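Local structure of UDP-N-Acetylglucosamine 2-Epimerase (Thermus thermophilus, 1V4V) at residues H238-P241 and V242-E245; K252-R255 and N256-L259. The protein probably interconverts UDP-N-acetylglucosamine and UDP-N-acetylmannosamine by inverting the configuration at C2 of the sugar. One frame throughout, in Å; residues are numbered along the deposited sequence.

Interaction 1: H238-P241 and V242-E245; sequences HLNP and VVRE
The carbonyl oxygen of Asn240 takes two backbone N-H groups from the first turn of the helix: a good bond from Arg244 N at 3.2 Å, lying in the carbonyl plane, and a weak, bent one from Val243 N at 2.9 Å. One step on, Pro241 O receives Glu245 N at 2.8 Å. Proline suits the first helical position, because its ring nitrogen has no hydrogen to offer and the opening turn asks for none. Asn240 holds the N-cap position, though its side chain makes no capping bond; its CB lies 3.8 Å from Val243 CG2. This is the loop-to-helix half of a beta-alpha-beta crossover in a GT-B, Rossmann-like domain, running from strand 232-236 into helix 241-251. Arg244 reaches back over that turn. Its NE gives a fairly straight bond to His238 O (3.0 Å, 159° at the hydrogen), with the oxygen close to the guanidinium plane but the donor well above the plane of the carbonyl. Leu239 CD2 sits over one face of the guanidinium, 3.6 Å from Arg244 NH2. NH2 itself bonds to Val237 O and forms a salt bridge with Asp261; arginine suits the place because its several N-H groups can serve different acceptors at once. With alanine in place of Arg244, the oxygens of His238 and Val237 and the Asp261 carboxylate would probably lose these partners, and Leu239 the flat group beside it.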
ATOM      1  N   HIS A 238      -1.665  35.013 -21.226  1.00 30.75           N
ATOM      2  CA  HIS A 238      -2.208  34.820 -19.886  1.00 34.56           C
ATOM      3  C   HIS A 238      -2.819  36.115 -19.345  1.00 34.67           C
ATOM      4  O   HIS A 238      -2.411  37.215 -19.726  1.00 29.71           O
ATOM      5  CB  HIS A 238      -1.130  34.296 -18.935  1.00 39.75           C
ATOM      6  CG  HIS A 238      -0.927  32.814 -19.022  1.00 44.95           C
ATOM      7  ND1 HIS A 238      -0.342  32.207 -20.113  1.00 47.52           N
ATOM      8  CD2 HIS A 238      -1.280  31.817 -18.178  1.00 46.99           C
ATOM      9  CE1 HIS A 238      -0.346  30.897 -19.937  1.00 47.60           C
ATOM     10  NE2 HIS A 238      -0.909  30.633 -18.773  1.00 48.35           N
ATOM     11  N   LEU A 239      -3.802  35.972 -18.460  1.00 36.92           N
ATOM     12  CA  LEU A 239      -4.512  37.112 -17.883  1.00 39.39           C
ATOM     13  C   LEU A 239      -3.711  38.029 -16.963  1.00 40.15           C
ATOM     14  O   LEU A 239      -4.065  39.197 -16.792  1.00 40.36           O
ATOM     15  CB  LEU A 239      -5.755  36.619 -17.138  1.00 41.62           C
ATOM     16  CG  LEU A 239      -6.835  35.981 -18.013  1.00 43.06           C
ATOM     17  CD1 LEU A 239      -7.928  35.394 -17.138  1.00 45.02           C
ATOM     18  CD2 LEU A 239      -7.404  37.027 -18.959  1.00 43.12           C
ATOM     19  N   ASN A 240      -2.645  37.506 -16.365  1.00 39.36           N
ATOM     20  CA  ASN A 240      -1.819  38.300 -15.462  1.00 40.22           C
ATOM     21  C   ASN A 240      -1.494  39.669 -16.061  1.00 40.05           C
ATOM     22  O   ASN A 240      -0.850  39.764 -17.106  1.00 37.81           O
ATOM     23  CB  ASN A 240      -0.515  37.564 -15.155  1.00 43.89           C
ATOM     24  CG  ASN A 240      -0.741  36.124 -14.746  1.00 47.14           C
ATOM     25  OD1 ASN A 240      -1.201  35.304 -15.543  1.00 48.67           O
ATOM     26  ND2 ASN A 240      -0.423  35.807 -13.495  1.00 49.99           N
ATOM     27  N   PRO A 241      -1.940  40.750 -15.398  1.00 39.48           N
ATOM     28  CA  PRO A 241      -1.686  42.113 -15.878  1.00 39.30           C
ATOM     29  C   PRO A 241      -0.203  42.382 -16.144  1.00 37.13           C
ATOM     30  O   PRO A 241       0.142  43.116 -17.068  1.00 37.03           O
ATOM     31  CB  PRO A 241      -2.238  42.984 -14.750  1.00 39.94           C
ATOM     32  CG  PRO A 241      -3.374  42.155 -14.224  1.00 40.91           C
ATOM     33  CD  PRO A 241      -2.765  40.771 -14.176  1.00 40.41           C
ATOM     34  N   VAL A 242       0.666  41.793 -15.326  1.00 36.46           N
ATOM     35  CA  VAL A 242       2.109  41.973 -15.478  1.00 36.04           C
ATOM     36  C   VAL A 242       2.560  41.509 -16.863  1.00 34.48           C
ATOM     37  O   VAL A 242       3.403  42.142 -17.508  1.00 33.73           O
ATOM     38  CB  VAL A 242       2.891  41.166 -14.417  1.00 38.71           C
ATOM     39  CG1 VAL A 242       4.377  41.460 -14.534  1.00 39.63           C
ATOM     40  CG2 VAL A 242       2.382  41.504 -13.026  1.00 40.85           C
ATOM     41  N   VAL A 243       1.987  40.395 -17.307  1.00 30.65           N
ATOM     42  CA  VAL A 243       2.301  39.826 -18.612  1.00 28.63           C
ATOM     43  C   VAL A 243       1.770  40.712 -19.734  1.00 27.77           C
ATOM     44  O   VAL A 243       2.480  41.010 -20.694  1.00 25.22           O
ATOM     45  CB  VAL A 243       1.670  38.427 -18.766  1.00 28.47           C
ATOM     46  CG1 VAL A 243       1.900  37.893 -20.178  1.00 30.46           C
ATOM     47  CG2 VAL A 243       2.255  37.480 -17.734  1.00 30.23           C
ATOM     48  N   ARG A 244       0.516  41.134 -19.607  1.00 27.41           N
ATOM     49  CA  ARG A 244      -0.103  41.962 -20.629  1.00 26.14           C
ATOM     50  C   ARG A 244       0.505  43.345 -20.753  1.00 25.66           C
ATOM     51  O   ARG A 244       0.620  43.876 -21.851  1.00 26.89           O
ATOM     52  CB  ARG A 244      -1.609  42.043 -20.374  1.00 28.83           C
ATOM     53  CG  ARG A 244      -2.232  40.656 -20.332  1.00 31.38           C
ATOM     54  CD  ARG A 244      -3.676  40.650 -20.741  1.00 31.50           C
ATOM     55  NE  ARG A 244      -4.102  39.301 -21.094  1.00 32.53           N
ATOM     56  CZ  ARG A 244      -5.252  39.017 -21.694  1.00 33.95           C
ATOM     57  NH1 ARG A 244      -6.095  39.995 -22.004  1.00 33.87           N
ATOM     58  NH2 ARG A 244      -5.553  37.762 -21.994  1.00 30.79           N
ATOM     59  N   GLU A 245       0.911  43.937 -19.636  1.00 27.49           N
ATOM     60  CA  GLU A 245       1.523  45.258 -19.702  1.00 28.70           C
ATOM     61  C   GLU A 245       2.818  45.192 -20.495  1.00 28.21           C
ATOM     62  O   GLU A 245       3.231  46.167 -21.121  1.00 29.27           O
ATOM     63  CB  GLU A 245       1.812  45.786 -18.297  1.00 31.32           C
ATOM     64  CG  GLU A 245       0.634  46.505 -17.672  1.00 35.96           C
ATOM     65  CD  GLU A 245       0.930  46.964 -16.267  1.00 38.48           C
ATOM     66  OE1 GLU A 245       1.011  46.098 -15.368  1.00 40.32           O
ATOM     67  OE2 GLU A 245       1.093  48.187 -16.070  1.00 41.73           O
TER

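Interaction 2: K252-R255 and N256-L259; sequences KGVR and NFVL
Val254 has CG1 anti to its backbone N (chi1 173°), which sets this methyl near the edge of the Phe257 ring and 3.7 Å from Asn256 OD1. The amide of Asn256 gets there through a less common torsion, with CG between the backbone N and the carbonyl carbon (chi1 58°). The side chains of Val254 and Phe257 run alongside each other in one direction, their CB atoms 3.9 Å apart; both reach Ala225 of helix 214-227, where branched and aromatic carbon can pack. They are the outer positions of a type I beta turn, closed by Phe257 N bonding to Val254 O at 3.1 Å; the bond is straight at its hydrogen (165°), but the donor stands well above the carbonyl plane. Gly253, just before the turn, has a positive phi at which a side chain would press on the preceding carbonyl oxygen. With Lys252 and Gly253 ahead of it, the turn leads from helix 241-251 into strand 257-260, an outermost strand of the six-stranded parallel sheet, counted within this chain. Asn256 suits the entry to that strand, since its ND2 bonds to the backbone oxygens of Ala225 and Leu231. Farther from the turn, the Lys252 chain, kinked at its second torsion, passes over Leu259, with Lys252 CE 3.7 Å from Leu259 CD1. Lys252 NZ donates to a water at 3.0 Å, which in turn gives a weak bond to Leu259 O. Lysine suits this exposed place: its methylenes rest against leucine while the charged end meets water and the Phe248 ring, so the apolar contact need not bury the charge.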
ATOM      1  N   LYS A 252       0.484  44.314 -30.003  1.00 28.01           N
ATOM      2  CA  LYS A 252      -0.802  44.815 -30.491  1.00 30.07           C
ATOM      3  C   LYS A 252      -0.481  45.669 -31.704  1.00 29.37           C
ATOM      4  O   LYS A 252       0.430  46.495 -31.662  1.00 32.86           O
ATOM      5  CB  LYS A 252      -1.497  45.694 -29.446  1.00 31.38           C
ATOM      6  CG  LYS A 252      -2.235  44.934 -28.369  1.00 33.39           C
ATOM      7  CD  LYS A 252      -3.457  44.226 -28.913  1.00 35.73           C
ATOM      8  CE  LYS A 252      -4.185  43.488 -27.799  1.00 38.87           C
ATOM      9  NZ  LYS A 252      -5.398  42.770 -28.271  1.00 42.60           N
ATOM     10  N   GLY A 253      -1.218  45.478 -32.786  1.00 29.85           N
ATOM     11  CA  GLY A 253      -0.957  46.268 -33.967  1.00 29.84           C
ATOM     12  C   GLY A 253       0.001  45.596 -34.929  1.00 30.09           C
ATOM     13  O   GLY A 253       0.247  46.118 -36.015  1.00 30.14           O
ATOM     14  N   VAL A 254       0.575  44.458 -34.535  1.00 27.04           N
ATOM     15  CA  VAL A 254       1.470  43.749 -35.445  1.00 25.53           C
ATOM     16  C   VAL A 254       0.528  42.957 -36.342  1.00 23.16           C
ATOM     17  O   VAL A 254      -0.220  42.103 -35.871  1.00 25.03           O
ATOM     18  CB  VAL A 254       2.426  42.788 -34.701  1.00 26.12           C
ATOM     19  CG1 VAL A 254       3.215  41.966 -35.713  1.00 23.50           C
ATOM     20  CG2 VAL A 254       3.379  43.590 -33.818  1.00 27.16           C
ATOM     21  N   ARG A 255       0.563  43.272 -37.631  1.00 25.46           N
ATOM     22  CA  ARG A 255      -0.306  42.674 -38.638  1.00 26.08           C
ATOM     23  C   ARG A 255      -0.568  41.171 -38.563  1.00 25.97           C
ATOM     24  O   ARG A 255      -1.723  40.742 -38.613  1.00 22.81           O
ATOM     25  CB  ARG A 255       0.234  43.017 -40.031  1.00 29.65           C
ATOM     26  CG  ARG A 255      -0.816  43.072 -41.124  1.00 34.98           C
ATOM     27  CD  ARG A 255      -0.169  43.340 -42.477  1.00 37.13           C
ATOM     28  NE  ARG A 255       0.851  44.388 -42.417  1.00 40.67           N
ATOM     29  CZ  ARG A 255       0.609  45.681 -42.223  1.00 44.02           C
ATOM     30  NH1 ARG A 255      -0.634  46.120 -42.066  1.00 46.40           N
ATOM     31  NH2 ARG A 255       1.616  46.545 -42.185  1.00 44.10           N
ATOM     32  N   ASN A 256       0.492  40.369 -38.456  1.00 23.49           N
ATOM     33  CA  ASN A 256       0.320  38.919 -38.427  1.00 22.22           C
ATOM     34  C   ASN A 256       0.434  38.233 -37.065  1.00 22.25           C
ATOM     35  O   ASN A 256       0.736  37.039 -36.979  1.00 21.03           O
ATOM     36  CB  ASN A 256       1.258  38.256 -39.445  1.00 20.65           C
ATOM     37  CG  ASN A 256       2.713  38.584 -39.205  1.00 22.67           C
ATOM     38  OD1 ASN A 256       3.042  39.619 -38.622  1.00 20.99           O
ATOM     39  ND2 ASN A 256       3.601  37.711 -39.679  1.00 20.89           N
ATOM     40  N   PHE A 257       0.197  38.996 -36.007  1.00 21.42           N
ATOM     41  CA  PHE A 257       0.179  38.435 -34.667  1.00 23.24           C
ATOM     42  C   PHE A 257      -1.281  38.511 -34.214  1.00 24.92           C
ATOM     43  O   PHE A 257      -1.950  39.538 -34.396  1.00 24.89           O
ATOM     44  CB  PHE A 257       1.046  39.242 -33.696  1.00 22.46           C
ATOM     45  CG  PHE A 257       2.160  38.442 -33.068  1.00 20.53           C
ATOM     46  CD1 PHE A 257       3.461  38.538 -33.554  1.00 22.02           C
ATOM     47  CD2 PHE A 257       1.903  37.581 -32.002  1.00 22.57           C
ATOM     48  CE1 PHE A 257       4.497  37.788 -32.989  1.00 20.01           C
ATOM     49  CE2 PHE A 257       2.930  36.827 -31.427  1.00 21.85           C
ATOM     50  CZ  PHE A 257       4.228  36.932 -31.924  1.00 19.99           C
ATOM     51  N   VAL A 258      -1.779  37.419 -33.653  1.00 25.50           N
ATOM     52  CA  VAL A 258      -3.144  37.377 -33.139  1.00 26.25           C
ATOM     53  C   VAL A 258      -3.060  37.101 -31.647  1.00 28.02           C
ATOM     54  O   VAL A 258      -2.598  36.036 -31.233  1.00 26.19           O
ATOM     55  CB  VAL A 258      -3.980  36.253 -33.794  1.00 27.08           C
ATOM     56  CG1 VAL A 258      -5.359  36.198 -33.148  1.00 28.74           C
ATOM     57  CG2 VAL A 258      -4.110  36.499 -35.292  1.00 26.92           C
ATOM     58  N   LEU A 259      -3.491  38.062 -30.834  1.00 27.27           N
ATOM     59  CA  LEU A 259      -3.462  37.880 -29.391  1.00 29.39           C
ATOM     60  C   LEU A 259      -4.831  37.414 -28.910  1.00 31.37           C
ATOM     61  O   LEU A 259      -5.851  38.039 -29.198  1.00 32.30           O
ATOM     62  CB  LEU A 259      -3.064  39.182 -28.689  1.00 32.12           C
ATOM     63  CG  LEU A 259      -1.778  39.856 -29.177  1.00 33.52           C
ATOM     64  CD1 LEU A 259      -1.421  40.997 -28.229  1.00 35.31           C
ATOM     65  CD2 LEU A 259      -0.636  38.844 -29.225  1.00 30.81           C
TER
HETATM   66  O   HOH W   1      -6.530  40.444 -26.850  1.00 50.71           O

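Followed from the N terminus, the chain leaves strand 232-236, and interaction 1 closes the short loop that leads into helix 241-251. The helix then runs its length, and interaction 2 closes the return from its C-terminal end into strand 257-260. The two contacts are in series, neither nested nor crossed, with centres about 16 Å apart and nearest atoms about 7 Å apart. Together they mark both connections of one right-handed beta-alpha-beta unit, whose two parallel strands are neighbours in the sheet. Helix 241-251 joins them physically as well: Leu259 packs on its Phe248 and Leu251, and the start of the helix reaches the segment just beyond the second strand.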